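PDB 3CLV: Rab5 protein, putative from Plasmodium falciparum, which is a putative Rab5, a small Ras-family protein of the P-loop fold, and holds guanosine-5'-diphosphate in its nucleotide pocket. Local coordinates for residues D30-N35 with S184-T189; I93-W98 with N193-L198. All coordinates share one frame; numbering follows the deposited sequence.

Interaction 1 of 2, residues D30-N35 with S184-T189. With GDP (guanosine-5'-diphosphate), chain D.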
loop_
_atom_site.group_PDB
_atom_site.type_symbol
_atom_site.label_atom_id
_atom_site.label_comp_id
_atom_site.label_asym_id
_atom_site.label_seq_id
_atom_site.Cartn_x
_atom_site.Cartn_y
_atom_site.Cartn_z
ATOM N N ASP A 30 22.568 -9.088 7.075
ATOM C CA ASP A 30 23.939 -8.726 7.434
ATOM C C ASP A 30 24.953 -9.181 6.376
ATOM O O ASP A 30 25.999 -9.764 6.702
ATOM C CB ASP A 30 24.275 -9.260 8.831
ATOM C CG ASP A 30 25.494 -8.606 9.432
ATOM O OD1 ASP A 30 25.808 -7.449 9.084
ATOM O OD2 ASP A 30 26.146 -9.276 10.257
ATOM N N THR A 31 24.616 -8.909 5.113
ATOM C CA THR A 31 25.350 -9.398 3.955
ATOM C C THR A 31 25.446 -8.299 2.909
ATOM O O THR A 31 24.522 -7.497 2.766
ATOM C CB THR A 31 24.625 -10.625 3.307
ATOM O OG1 THR A 31 24.764 -11.750 4.164
ATOM C CG2 THR A 31 25.239 -10.995 1.961
ATOM N N PHE A 32 26.562 -8.269 2.182
ATOM C CA PHE A 32 26.732 -7.358 1.055
ATOM C C PHE A 32 27.200 -8.092 -0.203
ATOM O O PHE A 32 28.119 -8.924 -0.136
ATOM C CB PHE A 32 27.698 -6.225 1.436
ATOM C CG PHE A 32 28.054 -5.301 0.293
ATOM C CD1 PHE A 32 27.200 -4.256 -0.085
ATOM C CD2 PHE A 32 29.253 -5.459 -0.388
ATOM C CE1 PHE A 32 27.537 -3.414 -1.155
ATOM C CE2 PHE A 32 29.610 -4.601 -1.432
ATOM C CZ PHE A 32 28.745 -3.576 -1.812
ATOM N N HIS A 33 26.587 -7.755 -1.346
ATOM C CA HIS A 33 27.014 -8.264 -2.656
ATOM C C HIS A 33 27.555 -7.140 -3.532
ATOM O O HIS A 33 26.840 -6.167 -3.789
ATOM C CB HIS A 33 25.849 -8.965 -3.389
ATOM C CG HIS A 33 25.262 -10.126 -2.643
ATOM N ND1 HIS A 33 23.984 -10.583 -2.874
ATOM C CD2 HIS A 33 25.775 -10.924 -1.672
ATOM C CE1 HIS A 33 23.735 -11.612 -2.086
ATOM N NE2 HIS A 33 24.809 -11.841 -1.349
ATOM N N GLU A 34 28.808 -7.295 -3.995
ATOM C CA GLU A 34 29.467 -6.284 -4.833
ATOM C C GLU A 34 28.794 -6.153 -6.202
ATOM O O GLU A 34 28.885 -5.107 -6.852
ATOM C CB GLU A 34 30.966 -6.589 -5.007
ATOM C CG GLU A 34 31.789 -6.536 -3.725
ATOM C CD GLU A 34 32.362 -5.150 -3.401
ATOM O OE1 GLU A 34 33.201 -5.064 -2.482
ATOM O OE2 GLU A 34 31.994 -4.152 -4.051
ATOM N N ASN A 35 28.120 -7.219 -6.631
ATOM C CA ASN A 35 27.361 -7.251 -7.883
ATOM C C ASN A 35 25.914 -7.561 -7.541
ATOM O O ASN A 35 25.652 -8.396 -6.695
ATOM C CB ASN A 35 27.893 -8.348 -8.815
ATOM C CG ASN A 35 29.366 -8.171 -9.150
ATOM O OD1 ASN A 35 29.848 -7.055 -9.333
ATOM N ND2 ASN A 35 30.092 -9.276 -9.207
ATOM N N SER A 184 27.051 3.305 4.596
ATOM C CA SER A 184 27.652 2.362 3.664
ATOM C C SER A 184 27.001 0.997 3.854
ATOM O O SER A 184 27.094 0.386 4.925
ATOM C CB SER A 184 29.187 2.301 3.808
ATOM O OG SER A 184 29.752 1.351 2.889
ATOM N N ALA A 185 26.298 0.529 2.821
ATOM C CA ALA A 185 25.826 -0.865 2.787
ATOM C C ALA A 185 27.013 -1.822 2.750
ATOM O O ALA A 185 26.948 -2.916 3.297
ATOM C CB ALA A 185 24.923 -1.104 1.573
ATOM N N LYS A 186 28.091 -1.404 2.092
ATOM C CA LYS A 186 29.312 -2.227 1.984
ATOM C C LYS A 186 29.932 -2.541 3.355
ATOM O O LYS A 186 30.169 -3.705 3.681
ATOM C CB LYS A 186 30.319 -1.591 1.011
ATOM C CG LYS A 186 31.537 -2.497 0.662
ATOM C CD LYS A 186 32.465 -1.863 -0.367
ATOM C CE LYS A 186 33.798 -2.631 -0.480
ATOM N NZ LYS A 186 34.572 -2.084 -1.644
ATOM N N THR A 187 30.166 -1.517 4.178
ATOM C CA THR A 187 30.789 -1.742 5.496
ATOM C C THR A 187 29.758 -1.970 6.602
ATOM O O THR A 187 30.092 -2.458 7.683
ATOM C CB THR A 187 31.745 -0.584 5.890
ATOM O OG1 THR A 187 30.994 0.626 6.090
ATOM C CG2 THR A 187 32.789 -0.354 4.806
ATOM N N GLY A 188 28.498 -1.622 6.324
ATOM C CA GLY A 188 27.436 -1.686 7.340
ATOM C C GLY A 188 27.245 -0.393 8.137
ATOM O O GLY A 188 26.358 -0.304 8.993
ATOM N N THR A 189 28.066 0.609 7.855
ATOM C CA THR A 189 28.009 1.880 8.591
ATOM C C THR A 189 26.626 2.557 8.547
ATOM O O THR A 189 26.141 2.902 7.472
ATOM C CB THR A 189 29.081 2.858 8.067
ATOM O OG1 THR A 189 30.378 2.271 8.265
ATOM C CG2 THR A 189 29.015 4.189 8.806
HETATM P PB GDP D . 19.610 -0.237 -6.136
HETATM O O1B GDP D . 18.769 -1.274 -5.466
HETATM O O2B GDP D . 19.383 -0.240 -7.631
HETATM O O3B GDP D . 19.355 1.154 -5.615
HETATM O O3A GDP D . 21.186 -0.502 -5.857
HETATM P PA GDP D . 21.871 -1.943 -5.553
HETATM O O1A GDP D . 21.515 -2.939 -6.644
HETATM O O2A GDP D . 21.635 -2.431 -4.157
HETATM O "O5'" GDP D . 23.427 -1.568 -5.715
HETATM C "C5'" GDP D . 23.976 -1.105 -6.954
HETATM C "C4'" GDP D . 25.489 -1.358 -6.926
HETATM O "O4'" GDP D . 26.112 -0.530 -5.940
HETATM C "C3'" GDP D . 25.899 -2.790 -6.593
HETATM O "O3'" GDP D . 27.062 -3.041 -7.392
HETATM C "C2'" GDP D . 26.303 -2.749 -5.117
HETATM O "O2'" GDP D . 27.284 -3.726 -4.743
HETATM C "C1'" GDP D . 26.864 -1.338 -5.022
HETATM N N9 GDP D . 26.673 -0.756 -3.690
HETATM C C8 GDP D . 25.507 -0.664 -3.014
HETATM N N7 GDP D . 25.705 -0.063 -1.825
HETATM C C5 GDP D . 27.019 0.249 -1.745
HETATM C C6 GDP D . 27.905 0.907 -0.756
HETATM O O6 GDP D . 27.430 1.330 0.326
HETATM N N1 GDP D . 29.222 1.036 -1.068
HETATM C C2 GDP D . 29.755 0.599 -2.239
HETATM N N2 GDP D . 31.081 0.781 -2.464
HETATM N N3 GDP D . 29.003 -0.036 -3.193
HETATM C C4 GDP D . 27.656 -0.215 -2.990
#
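Phe32 lays one ring face against Lys186. The CA of Lys186 stands 3.6 Å from the ring centroid, 13° off the normal, a CH-pi contact. CG of Lys186 continues over the same ring, 3.5 Å from Phe32 CE2. A trans first torsion (chi1 174°) carries the Phe32 ring away from its own backbone and against Lys186. Ala185 CB lies 4.2 Å from Phe32 CD1. Lys186 is extended from CG onward. In one of its two modelled conformers Glu34 brings OE1 to 3.4 Å from Lys186 NZ, a salt bridge that is therefore less certain.

Both loops belong to the GDP pocket of this Ras-like fold. Residues 184-186 carry the Ser-Ala-Lys sequence known from the family, and GDP O6 is held there by weak bonds from the amides of Ala185 and Lys186. At the ribose, O2' donates to His33 O (2.7 Å) and O3' to Glu34 O (2.8 Å). Phe32 CZ also approaches O2', at 3.3 Å.

Next to O6 of the base, Ser184 OG accepts from Thr187 N in an ST motif, with an N-H...O angle of 165°. Asp158 also bonds to Ser184 OG, and Asn155 takes the amide of Ala185.

Interaction 2 of 2, residues I93-W98 with N193-L198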
loop_
_atom_site.group_PDB
_atom_site.type_symbol
_atom_site.label_atom_id
_atom_site.label_comp_id
_atom_site.label_asym_id
_atom_site.label_seq_id
_atom_site.Cartn_x
_atom_site.Cartn_y
_atom_site.Cartn_z
ATOM N N ILE A 93 8.778 -0.956 17.245
ATOM C CA ILE A 93 8.385 -0.377 15.963
ATOM C C ILE A 93 8.765 -1.258 14.779
ATOM O O ILE A 93 9.948 -1.514 14.523
ATOM C CB ILE A 93 8.927 1.064 15.821
ATOM C CG1 ILE A 93 8.234 1.949 16.864
ATOM C CG2 ILE A 93 8.713 1.607 14.393
ATOM C CD1 ILE A 93 9.121 2.999 17.448
ATOM N N LYS A 94 7.735 -1.729 14.079
ATOM C CA LYS A 94 7.906 -2.626 12.942
ATOM C C LYS A 94 7.744 -1.873 11.623
ATOM O O LYS A 94 6.731 -1.215 11.390
ATOM C CB LYS A 94 6.906 -3.766 13.038
ATOM C CG LYS A 94 6.922 -4.719 11.862
ATOM C CD LYS A 94 6.019 -5.889 12.183
ATOM C CE LYS A 94 5.757 -6.736 10.967
ATOM N NZ LYS A 94 5.050 -7.987 11.391
ATOM N N PHE A 95 8.773 -1.953 10.781
ATOM C CA PHE A 95 8.772 -1.308 9.471
ATOM C C PHE A 95 8.351 -2.293 8.396
ATOM O O PHE A 95 8.842 -3.418 8.386
ATOM C CB PHE A 95 10.173 -0.758 9.149
ATOM C CG PHE A 95 10.601 0.354 10.063
ATOM C CD1 PHE A 95 10.259 1.679 9.776
ATOM C CD2 PHE A 95 11.331 0.080 11.222
ATOM C CE1 PHE A 95 10.644 2.724 10.623
ATOM C CE2 PHE A 95 11.720 1.113 12.087
ATOM C CZ PHE A 95 11.379 2.449 11.783
ATOM N N ASP A 96 7.426 -1.880 7.523
ATOM C CA ASP A 96 7.092 -2.643 6.334
ATOM C C ASP A 96 7.719 -1.896 5.153
ATOM O O ASP A 96 7.163 -0.902 4.686
ATOM C CB ASP A 96 5.564 -2.773 6.209
ATOM C CG ASP A 96 5.109 -3.328 4.857
ATOM O OD1 ASP A 96 5.904 -3.970 4.131
ATOM O OD2 ASP A 96 3.925 -3.119 4.519
ATOM N N ILE A 97 8.878 -2.368 4.699
ATOM C CA ILE A 97 9.678 -1.651 3.697
ATOM C C ILE A 97 9.358 -2.074 2.279
ATOM O O ILE A 97 9.487 -3.249 1.928
ATOM C CB ILE A 97 11.183 -1.838 3.962
ATOM C CG1 ILE A 97 11.485 -1.478 5.425
ATOM C CG2 ILE A 97 12.007 -0.952 3.030
ATOM C CD1 ILE A 97 12.711 -2.209 6.003
ATOM N N TRP A 98 8.957 -1.099 1.469
ATOM C CA TRP A 98 8.673 -1.302 0.075
ATOM C C TRP A 98 9.791 -0.652 -0.726
ATOM O O TRP A 98 9.863 0.581 -0.811
ATOM C CB TRP A 98 7.323 -0.664 -0.310
ATOM C CG TRP A 98 6.081 -1.255 0.358
ATOM C CD1 TRP A 98 5.980 -1.775 1.611
ATOM C CD2 TRP A 98 4.766 -1.307 -0.202
ATOM N NE1 TRP A 98 4.692 -2.194 1.855
ATOM C CE2 TRP A 98 3.927 -1.908 0.754
ATOM C CE3 TRP A 98 4.220 -0.920 -1.438
ATOM C CZ2 TRP A 98 2.565 -2.113 0.529
ATOM C CZ3 TRP A 98 2.875 -1.124 -1.662
ATOM C CH2 TRP A 98 2.061 -1.726 -0.684
ATOM N N ASN A 193 21.017 2.357 11.823
ATOM C CA ASN A 193 20.741 3.704 12.340
ATOM C C ASN A 193 19.700 4.456 11.493
ATOM O O ASN A 193 18.980 5.311 11.999
ATOM C CB ASN A 193 22.037 4.526 12.454
ATOM C CG ASN A 193 22.884 4.164 13.690
ATOM O OD1 ASN A 193 22.378 3.707 14.707
ATOM N ND2 ASN A 193 24.186 4.421 13.602
ATOM N N ILE A 194 19.599 4.125 10.204
ATOM C CA ILE A 194 18.504 4.698 9.398
ATOM C C ILE A 194 17.181 4.466 10.137
ATOM O O ILE A 194 16.372 5.368 10.314
ATOM C CB ILE A 194 18.388 4.025 7.996
ATOM C CG1 ILE A 194 19.613 4.316 7.126
ATOM C CG2 ILE A 194 17.072 4.448 7.301
ATOM C CD1 ILE A 194 19.699 3.428 5.837
ATOM N N PHE A 195 16.968 3.233 10.563
ATOM C CA PHE A 195 15.707 2.825 11.121
ATOM C C PHE A 195 15.605 3.200 12.590
ATOM O O PHE A 195 14.504 3.413 13.083
ATOM C CB PHE A 195 15.507 1.331 10.861
ATOM C CG PHE A 195 15.344 1.029 9.396
ATOM C CD1 PHE A 195 14.088 1.104 8.799
ATOM C CD2 PHE A 195 16.458 0.750 8.601
ATOM C CE1 PHE A 195 13.933 0.855 7.453
ATOM C CE2 PHE A 195 16.328 0.510 7.250
ATOM C CZ PHE A 195 15.059 0.564 6.663
ATOM N N TYR A 196 16.751 3.351 13.260
ATOM C CA TYR A 196 16.756 3.845 14.650
ATOM C C TYR A 196 16.204 5.263 14.681
ATOM O O TYR A 196 15.339 5.579 15.511
ATOM C CB TYR A 196 18.165 3.835 15.270
ATOM C CG TYR A 196 18.765 2.451 15.497
ATOM C CD1 TYR A 196 17.986 1.301 15.422
ATOM C CD2 TYR A 196 20.115 2.306 15.816
ATOM C CE1 TYR A 196 18.543 0.033 15.623
ATOM C CE2 TYR A 196 20.678 1.052 16.016
ATOM C CZ TYR A 196 19.886 -0.075 15.917
ATOM O OH TYR A 196 20.444 -1.319 16.133
ATOM N N MET A 197 16.709 6.095 13.769
ATOM C CA MET A 197 16.308 7.492 13.632
ATOM C C MET A 197 14.824 7.621 13.284
ATOM O O MET A 197 14.097 8.429 13.896
ATOM C CB MET A 197 17.176 8.196 12.581
ATOM C CG MET A 197 18.652 8.438 13.018
ATOM S SD MET A 197 19.616 9.334 11.770
ATOM C CE MET A 197 18.986 10.984 11.956
ATOM N N LEU A 198 14.377 6.819 12.309
ATOM C CA LEU A 198 12.961 6.766 11.937
ATOM C C LEU A 198 12.074 6.341 13.093
ATOM O O LEU A 198 11.044 6.961 13.342
ATOM C CB LEU A 198 12.735 5.814 10.757
ATOM C CG LEU A 198 13.205 6.301 9.380
ATOM C CD1 LEU A 198 12.978 5.209 8.318
ATOM C CD2 LEU A 198 12.473 7.599 9.003
#
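The packing of the C-terminal helix 191-206 on the central sheet of this Ras-like domain brings Phe95 of strand 92-99 against Phe195. The two rings form a T-shaped pair. Phe195 presents its edge to the face of Phe95, with centroids 5.2 Å apart and planes at 72°. The touching atom is Phe195 CD1, which stands over the centre of the Phe95 ring and lies 3.8 Å from Phe95 CG. Each phenylalanine has CG beside its backbone N and anti to the carbonyl carbon (chi1 -66° in Phe95), and the rings meet between strand and helix.

The far rim of Phe95 reaches the helix backbone. Its CZ is 3.5 Å from the carbonyl O of Phe195. One helical turn on, Leu198 CB packs 3.7 Å from Phe95 CE1, while Leu198 CD1 lies a little farther from the same atom. Ile97 follows Phe95 on the same side of the strand. Its CD1 meets Phe195 CE1 at 3.6 Å, the two side chains coming from opposite directions.

In this alpha/beta fold, helix 191-206 covers one side of the mixed sheet. Its segment 193-198 and strand 93-98 have axes 10.2 Å apart at closest approach, with directions 118° apart. Phe195 also touches Val49 on the edge strand 43-50 and Ile121 on strand 119-125, and Leu198 leans on Cys119 and Ile121.

Asp96 and Trp98 alternate with the core residues. In the Asp96 conformer described here, one of two, Trp98 NE1 donates to Asp96 OD2 (2.9 Å). OD2 lies close to the indole plane, while the N-H comes to it from well above the carboxylate plane. In this conformer Asp96 OD1 makes a salt bridge with Arg115 of the second subunit, which also packs on Trp98.

In the fold
Interactions 1 and 2 lie about 18 Å apart, centre to centre. The chain joins them directly: the loop 184-189 of interaction 1 runs almost at once into helix 191-206, which supplies segment 193-198 of interaction 2. No other touch links the two. They differ in setting. Interaction 1 is partly buried, about 16 Å from the centre of the chain, and lines the GDP pocket. Interaction 2 is fully buried, about 8 Å from that centre, and contains no atom that binds the nucleotide; the side chain of Ile97 is about 11 Å from GDP at the nearest atoms. Interaction 1 supplies six of the 19 residues of the pocket.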